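Local coordinates for protein Bpsl2520 (Burkholderia pseudomallei K96243, PDB 6F03) that is of unknown function but is a secreted, almost wholly helical antigen of the DUF2059 family, here a two-chain assembly, at residues V160-Q163 / V164-V168; S138-E141 / I142-T146. All blocks are in the same frame, centred on the assembly; numbering follows the deposited sequence. Where two conformers were deposited one is given.

Interaction 1 of 2, residues V160-Q163 / V164-V168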
ATOM      1  N   VAL B 160      -9.715   9.569  13.360  1.00 28.55           N
ATOM      2  CA  VAL B 160     -10.192   9.973  12.045  1.00 31.20           C
ATOM      3  C   VAL B 160      -9.071  10.229  11.049  1.00 32.99           C
ATOM      4  O   VAL B 160      -9.330  10.201   9.834  1.00 33.82           O
ATOM      5  CB  VAL B 160     -11.103  11.213  12.131  1.00 33.66           C
ATOM      6  CG1 VAL B 160     -12.244  10.980  13.133  1.00 32.84           C
ATOM      7  CG2 VAL B 160     -10.297  12.457  12.493  1.00 32.73           C
ATOM      8  N   GLN B 161      -7.836  10.447  11.501  1.00 33.91           N
ATOM      9  CA  GLN B 161      -6.825  10.947  10.573  1.00 32.47           C
ATOM     10  C   GLN B 161      -6.585   9.964   9.423  1.00 33.18           C
ATOM     11  O   GLN B 161      -6.436  10.379   8.265  1.00 34.89           O
ATOM     12  CB  GLN B 161      -5.539  11.281  11.323  1.00 30.21           C
ATOM     13  CG  GLN B 161      -4.483  11.873  10.423  1.00 32.28           C
ATOM     14  CD  GLN B 161      -4.917  13.158   9.729  1.00 32.75           C
ATOM     15  OE1 GLN B 161      -5.570  14.032  10.318  1.00 28.34           O
ATOM     16  NE2 GLN B 161      -4.588  13.259   8.447  1.00 32.40           N
ATOM     17  N   ASP B 162      -6.591   8.659   9.702  1.00 30.97           N
ATOM     18  CA  ASP B 162      -6.464   7.702   8.598  1.00 39.79           C
ATOM     19  C   ASP B 162      -7.628   7.820   7.622  1.00 35.33           C
ATOM     20  O   ASP B 162      -7.439   7.727   6.406  1.00 34.65           O
ATOM     21  CB  ASP B 162      -6.356   6.269   9.121  1.00 47.37           C
ATOM     22  CG  ASP B 162      -4.954   5.934   9.633  1.00 56.53           C
ATOM     23  OD1 ASP B 162      -3.974   6.573   9.193  1.00 56.29           O
ATOM     24  OD2 ASP B 162      -4.826   5.023  10.477  1.00 63.07           O
ATOM     25  N   GLN B 163      -8.834   8.059   8.134  1.00 34.54           N
ATOM     26  CA  GLN B 163      -9.993   8.235   7.264  1.00 35.29           C
ATOM     27  C   GLN B 163      -9.818   9.446   6.348  1.00 30.75           C
ATOM     28  O   GLN B 163     -10.288   9.446   5.202  1.00 27.06           O
ATOM     29  CB  GLN B 163     -11.253   8.394   8.119  1.00 37.39           C
ATOM     30  CG  GLN B 163     -12.547   8.245   7.350  1.00 38.43           C
ATOM     31  CD  GLN B 163     -12.646   6.882   6.697  1.00 42.59           C
ATOM     32  OE1 GLN B 163     -12.584   5.862   7.385  1.00 45.39           O
ATOM     33  NE2 GLN B 163     -12.775   6.853   5.372  1.00 41.86           N
ATOM     34  N   VAL B 164      -9.180  10.506   6.856  1.00 28.79           N
ATOM     35  CA  VAL B 164      -8.919  11.700   6.044  1.00 28.06           C
ATOM     36  C   VAL B 164      -8.023  11.342   4.859  1.00 29.97           C
ATOM     37  O   VAL B 164      -8.288  11.716   3.711  1.00 31.32           O
ATOM     38  CB  VAL B 164      -8.302  12.819   6.916  1.00 25.57           C
ATOM     39  CG1 VAL B 164      -7.841  13.984   6.073  1.00 27.73           C
ATOM     40  CG2 VAL B 164      -9.297  13.295   7.959  1.00 25.56           C
ATOM     41  N   GLY B 165      -6.958  10.591   5.115  1.00 31.02           N
ATOM     42  CA  GLY B 165      -6.110  10.157   4.017  1.00 32.96           C
ATOM     43  C   GLY B 165      -6.835   9.294   2.996  1.00 33.92           C
ATOM     44  O   GLY B 165      -6.663   9.466   1.787  1.00 35.01           O
ATOM     45  N   ARG B 166      -7.658   8.355   3.460  1.00 36.78           N
ATOM     46  CA  ARG B 166      -8.331   7.465   2.519  1.00 37.73           C
ATOM     47  C   ARG B 166      -9.325   8.223   1.647  1.00 35.93           C
ATOM     48  O   ARG B 166      -9.419   7.974   0.432  1.00 32.40           O
ATOM     49  CB  ARG B 166      -9.015   6.329   3.276  1.00 45.05           C
ATOM     50  CG  ARG B 166      -8.040   5.244   3.654  1.00 53.26           C
ATOM     51  CD  ARG B 166      -8.734   3.975   4.086  1.00 61.67           C
ATOM     52  NE  ARG B 166      -9.391   4.129   5.376  1.00 67.62           N
ATOM     53  CZ  ARG B 166      -8.751   4.077   6.540  1.00 71.42           C
ATOM     54  NH1 ARG B 166      -7.435   3.893   6.562  1.00 71.19           N
ATOM     55  NH2 ARG B 166      -9.420   4.221   7.680  1.00 73.36           N
ATOM     56  N   ASP B 167     -10.070   9.153   2.248  1.00 28.21           N
ATOM     57  CA  ASP B 167     -11.039   9.941   1.492  1.00 31.81           C
ATOM     58  C   ASP B 167     -10.373  10.700   0.351  1.00 31.22           C
ATOM     59  O   ASP B 167     -10.908  10.761  -0.766  1.00 31.50           O
ATOM     60  CB  ASP B 167     -11.746  10.916   2.431  1.00 35.98           C
ATOM     61  CG  ASP B 167     -13.012  10.332   3.046  1.00 47.60           C
ATOM     62  OD1 ASP B 167     -13.041   9.103   3.315  1.00 49.65           O
ATOM     63  OD2 ASP B 167     -13.959  11.117   3.311  1.00 51.64           O
ATOM     64  N   VAL B 168      -9.217  11.306   0.615  1.00 26.89           N
ATOM     65  CA  VAL B 168      -8.509  12.026  -0.438  1.00 29.90           C
ATOM     66  C   VAL B 168      -8.103  11.072  -1.565  1.00 31.11           C
ATOM     67  O   VAL B 168      -8.450  11.275  -2.733  1.00 32.31           O
ATOM     68  CB  VAL B 168      -7.299  12.771   0.153  1.00 26.24           C
ATOM     69  CG1 VAL B 168      -6.419  13.275  -0.954  1.00 27.56           C
ATOM     70  CG2 VAL B 168      -7.786  13.948   1.043  1.00 27.00           C
TER
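Gln163 and Asp167, one helical turn apart, are joined twice. Through side chains, Gln163 NE2 donates to Asp167 OD1 at 3.1 Å with an N-H...O angle of 163°; the oxygen lies in the plane of the amide, whereas the donor meets it on the syn side but 30° out of the carboxylate plane, the two flat groups being steeply inclined to each other. Through the backbone, Asp167 N donates to Gln163 O at 3.0 Å. The reach of the glutamine follows from its shape: CG stands anti to the backbone N (chi1 -166°), and a bend at chi2 turns the amide along the helix toward Asp167. The other carboxylate oxygen, Asp167 OD2, is hydrogen-bonded to Tyr136 OH of the second subunit, and that tyrosine also packs against Gln163 and Val164. Further i to i+4 backbone bonds run from Val164, Gly165 and Arg166 to Val160, Gln161 and Asp162, placing the contact within the long helix 152-193, which is kinked around Asp162 and Gln163. Arg166 folds back over this turn through a bend at chi3. Its guanidinium lies with one face over Asp162 O, while NH1 comes to 3.7 Å from Asp162 CB and NH2 to 3.6 Å from Gln163 OE1, with the guanidinium plane nearly perpendicular to the amide. Packing is lighter on another side, where Gln161 NE2 passes 4.0 Å from Val164 CB; the same amide is bound by Tyr133 and Tyr137 of the second subunit. With one carboxylate oxygen tied to Gln163 on its own helix and the other to the partner chain, the rotation of Asp167 is probably restrained at the dimer interface.

Interaction 2 of 2, residues S138-E141 / I142-T146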
ATOM      1  N   SER B 138      13.578  11.888  20.057  1.00 26.85           N
ATOM      2  CA  SER B 138      14.222  12.020  21.351  1.00 28.54           C
ATOM      3  C   SER B 138      13.202  11.786  22.465  1.00 29.13           C
ATOM      4  O   SER B 138      11.989  11.832  22.250  1.00 30.20           O
ATOM      5  CB  SER B 138      14.860  13.411  21.490  1.00 28.86           C
ATOM      6  OG  SER B 138      13.856  14.416  21.642  1.00 28.62           O
ATOM      7  N   THR B 139      13.715  11.549  23.675  1.00 31.18           N
ATOM      8  CA  THR B 139      12.860  11.381  24.845  1.00 31.07           C
ATOM      9  C   THR B 139      11.924  12.569  25.037  1.00 32.53           C
ATOM     10  O   THR B 139      10.745  12.401  25.359  1.00 33.56           O
ATOM     11  CB  THR B 139      13.717  11.195  26.101  1.00 31.79           C
ATOM     12  OG1 THR B 139      14.605  10.087  25.917  1.00 33.34           O
ATOM     13  CG2 THR B 139      12.837  10.891  27.294  1.00 29.24           C
ATOM     14  N   SER B 140      12.419  13.781  24.845  1.00 31.08           N
ATOM     15  CA  SER B 140      11.555  14.936  25.031  0.65 31.89           C
ATOM     16  C   SER B 140      10.506  15.028  23.923  1.00 30.46           C
ATOM     17  O   SER B 140       9.372  15.452  24.174  1.00 28.00           O
ATOM     18  CB  SER B 140      12.411  16.209  25.115  0.65 31.28           C
ATOM     19  OG  SER B 140      11.610  17.371  25.180  0.65 31.15           O
ATOM     20  N   GLU B 141      10.851  14.619  22.701  1.00 30.28           N
ATOM     21  CA  GLU B 141       9.851  14.618  21.634  1.00 29.41           C
ATOM     22  C   GLU B 141       8.786  13.552  21.875  1.00 26.19           C
ATOM     23  O   GLU B 141       7.602  13.767  21.597  1.00 23.23           O
ATOM     24  CB  GLU B 141      10.518  14.408  20.276  1.00 31.40           C
ATOM     25  CG  GLU B 141      11.349  15.607  19.801  1.00 36.24           C
ATOM     26  CD  GLU B 141      12.336  15.257  18.682  1.00 39.08           C
ATOM     27  OE1 GLU B 141      12.579  14.051  18.445  1.00 40.33           O
ATOM     28  OE2 GLU B 141      12.871  16.187  18.040  1.00 41.97           O
ATOM     29  N   ILE B 142       9.191  12.397  22.387  1.00 22.87           N
ATOM     30  CA  ILE B 142       8.218  11.369  22.743  1.00 27.10           C
ATOM     31  C   ILE B 142       7.243  11.887  23.797  1.00 27.31           C
ATOM     32  O   ILE B 142       6.042  11.575  23.765  1.00 27.16           O
ATOM     33  CB  ILE B 142       8.950  10.085  23.172  1.00 28.93           C
ATOM     34  CG1 ILE B 142       9.656   9.490  21.949  1.00 27.04           C
ATOM     35  CG2 ILE B 142       7.999   9.088  23.798  1.00 30.84           C
ATOM     36  CD1 ILE B 142      10.778   8.534  22.280  1.00 27.29           C
ATOM     37  N   LYS B 143       7.738  12.661  24.766  1.00 26.38           N
ATOM     38  CA  LYS B 143       6.833  13.204  25.775  1.00 25.85           C
ATOM     39  C   LYS B 143       5.888  14.249  25.184  1.00 26.82           C
ATOM     40  O   LYS B 143       4.690  14.252  25.501  1.00 26.97           O
ATOM     41  CB  LYS B 143       7.624  13.773  26.952  1.00 29.14           C
ATOM     42  CG  LYS B 143       8.319  12.703  27.787  1.00 31.67           C
ATOM     43  CD  LYS B 143       8.995  13.339  29.010  1.00 36.61           C
ATOM     44  CE  LYS B 143       9.691  12.298  29.870  1.00 39.73           C
ATOM     45  NZ  LYS B 143      10.543  12.939  30.910  1.00 45.80           N
ATOM     46  N   ASP B 144       6.395  15.140  24.322  1.00 24.58           N
ATOM     47  CA  ASP B 144       5.505  16.079  23.634  1.00 23.42           C
ATOM     48  C   ASP B 144       4.420  15.330  22.858  1.00 29.12           C
ATOM     49  O   ASP B 144       3.256  15.737  22.871  1.00 29.42           O
ATOM     50  CB  ASP B 144       6.269  16.980  22.663  1.00 23.50           C
ATOM     51  CG  ASP B 144       7.225  17.962  23.355  1.00 26.28           C
ATOM     52  OD1 ASP B 144       7.106  18.175  24.576  0.64 23.34           O
ATOM     53  OD2 ASP B 144       8.106  18.506  22.642  0.62 26.15           O
ATOM     54  N   LEU B 145       4.804  14.270  22.119  1.00 21.78           N
ATOM     55  CA  LEU B 145       3.830  13.507  21.346  1.00 25.41           C
ATOM     56  C   LEU B 145       2.736  12.948  22.238  1.00 25.04           C
ATOM     57  O   LEU B 145       1.558  12.963  21.873  1.00 24.57           O
ATOM     58  CB  LEU B 145       4.507  12.345  20.605  1.00 23.37           C
ATOM     59  CG  LEU B 145       5.247  12.763  19.355  1.00 29.56           C
ATOM     60  CD1 LEU B 145       5.960  11.565  18.755  1.00 35.63           C
ATOM     61  CD2 LEU B 145       4.222  13.345  18.395  1.00 27.72           C
ATOM     62  N   THR B 146       3.118  12.395  23.389  1.00 24.65           N
ATOM     63  CA  THR B 146       2.135  11.829  24.293  1.00 20.44           C
ATOM     64  C   THR B 146       1.136  12.888  24.745  1.00 26.85           C
ATOM     65  O   THR B 146      -0.076  12.625  24.828  1.00 27.80           O
ATOM     66  CB  THR B 146       2.841  11.181  25.472  1.00 21.46           C
ATOM     67  OG1 THR B 146       3.802  10.249  24.977  1.00 22.79           O
ATOM     68  CG2 THR B 146       1.848  10.437  26.372  1.00 23.58           C
TER
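Ser138 O is held by Ile142 in two ways, in a turn closed by a capping box. Ile142 N donates to it at 2.9 Å, the first i to i+4 bond of the helix, accepted by the N-cap residue itself, and the isoleucine side chain leans back over the same carbonyl: CG1, anti to the carbonyl carbon of Ile142 (chi1 -68°), rests 3.3 Å from Ser138 O.

Ser138 and Glu141 form the capping box at the start of helix 139-150. Glu141 N donates to Ser138 OG at 3.2 Å, and Ser138 N returns a nearly straight bond to Glu141 OE1 at 2.9 Å, arriving from above the carboxylate plane. The reciprocal pair gives partners to two N-H groups at the helix start, where there is no preceding turn to supply carbonyls. Glu141 OE1 also forms a salt bridge with Lys156 of the second subunit, so the cap is tied into the dimer.

Around the turn, aliphatic groups lie against main-chain oxygens. Lys143 CG passes 3.4 Å from Thr139 O as its extended chain runs back beside Thr139, and Leu145 CG sits 3.4 Å from Glu141 O. The Asp144 carboxylate lies beside Ser140 O, and its OD2 is hydrogen-bonded to Thr153 OG1 of the second subunit. On the buried side Ile142 packs against Lys42 and Ile46 of helix 40-52, and both Ile142 and Leu145 touch Tyr137 of the same chain. One turn on, Thr146 N at 3.1 Å and Thr146 OG1 at 2.9 Å both donate to Ile142 O, from opposite faces of its plane.

In the fold
Interactions 1 and 2 sit on consecutive helices, 152-193 and 139-150, both inside the DUF2059 range, with centres about 25 Å apart and nearest atoms about 12 Å apart, so they do not touch. Interaction 1 is a surface contact within the run of a helix, where a side-chain bond spans one turn; interaction 2 is partly buried and lies at a helix start, where side chains serve backbone amides instead. Residues 138-146 pack on helix 40-52 of their own chain, whereas residues 160-168 are met by tyrosines of the second subunit. Both face that subunit: tyrosine hydroxyls meet interaction 1, while a lysine and a threonine meet interaction 2.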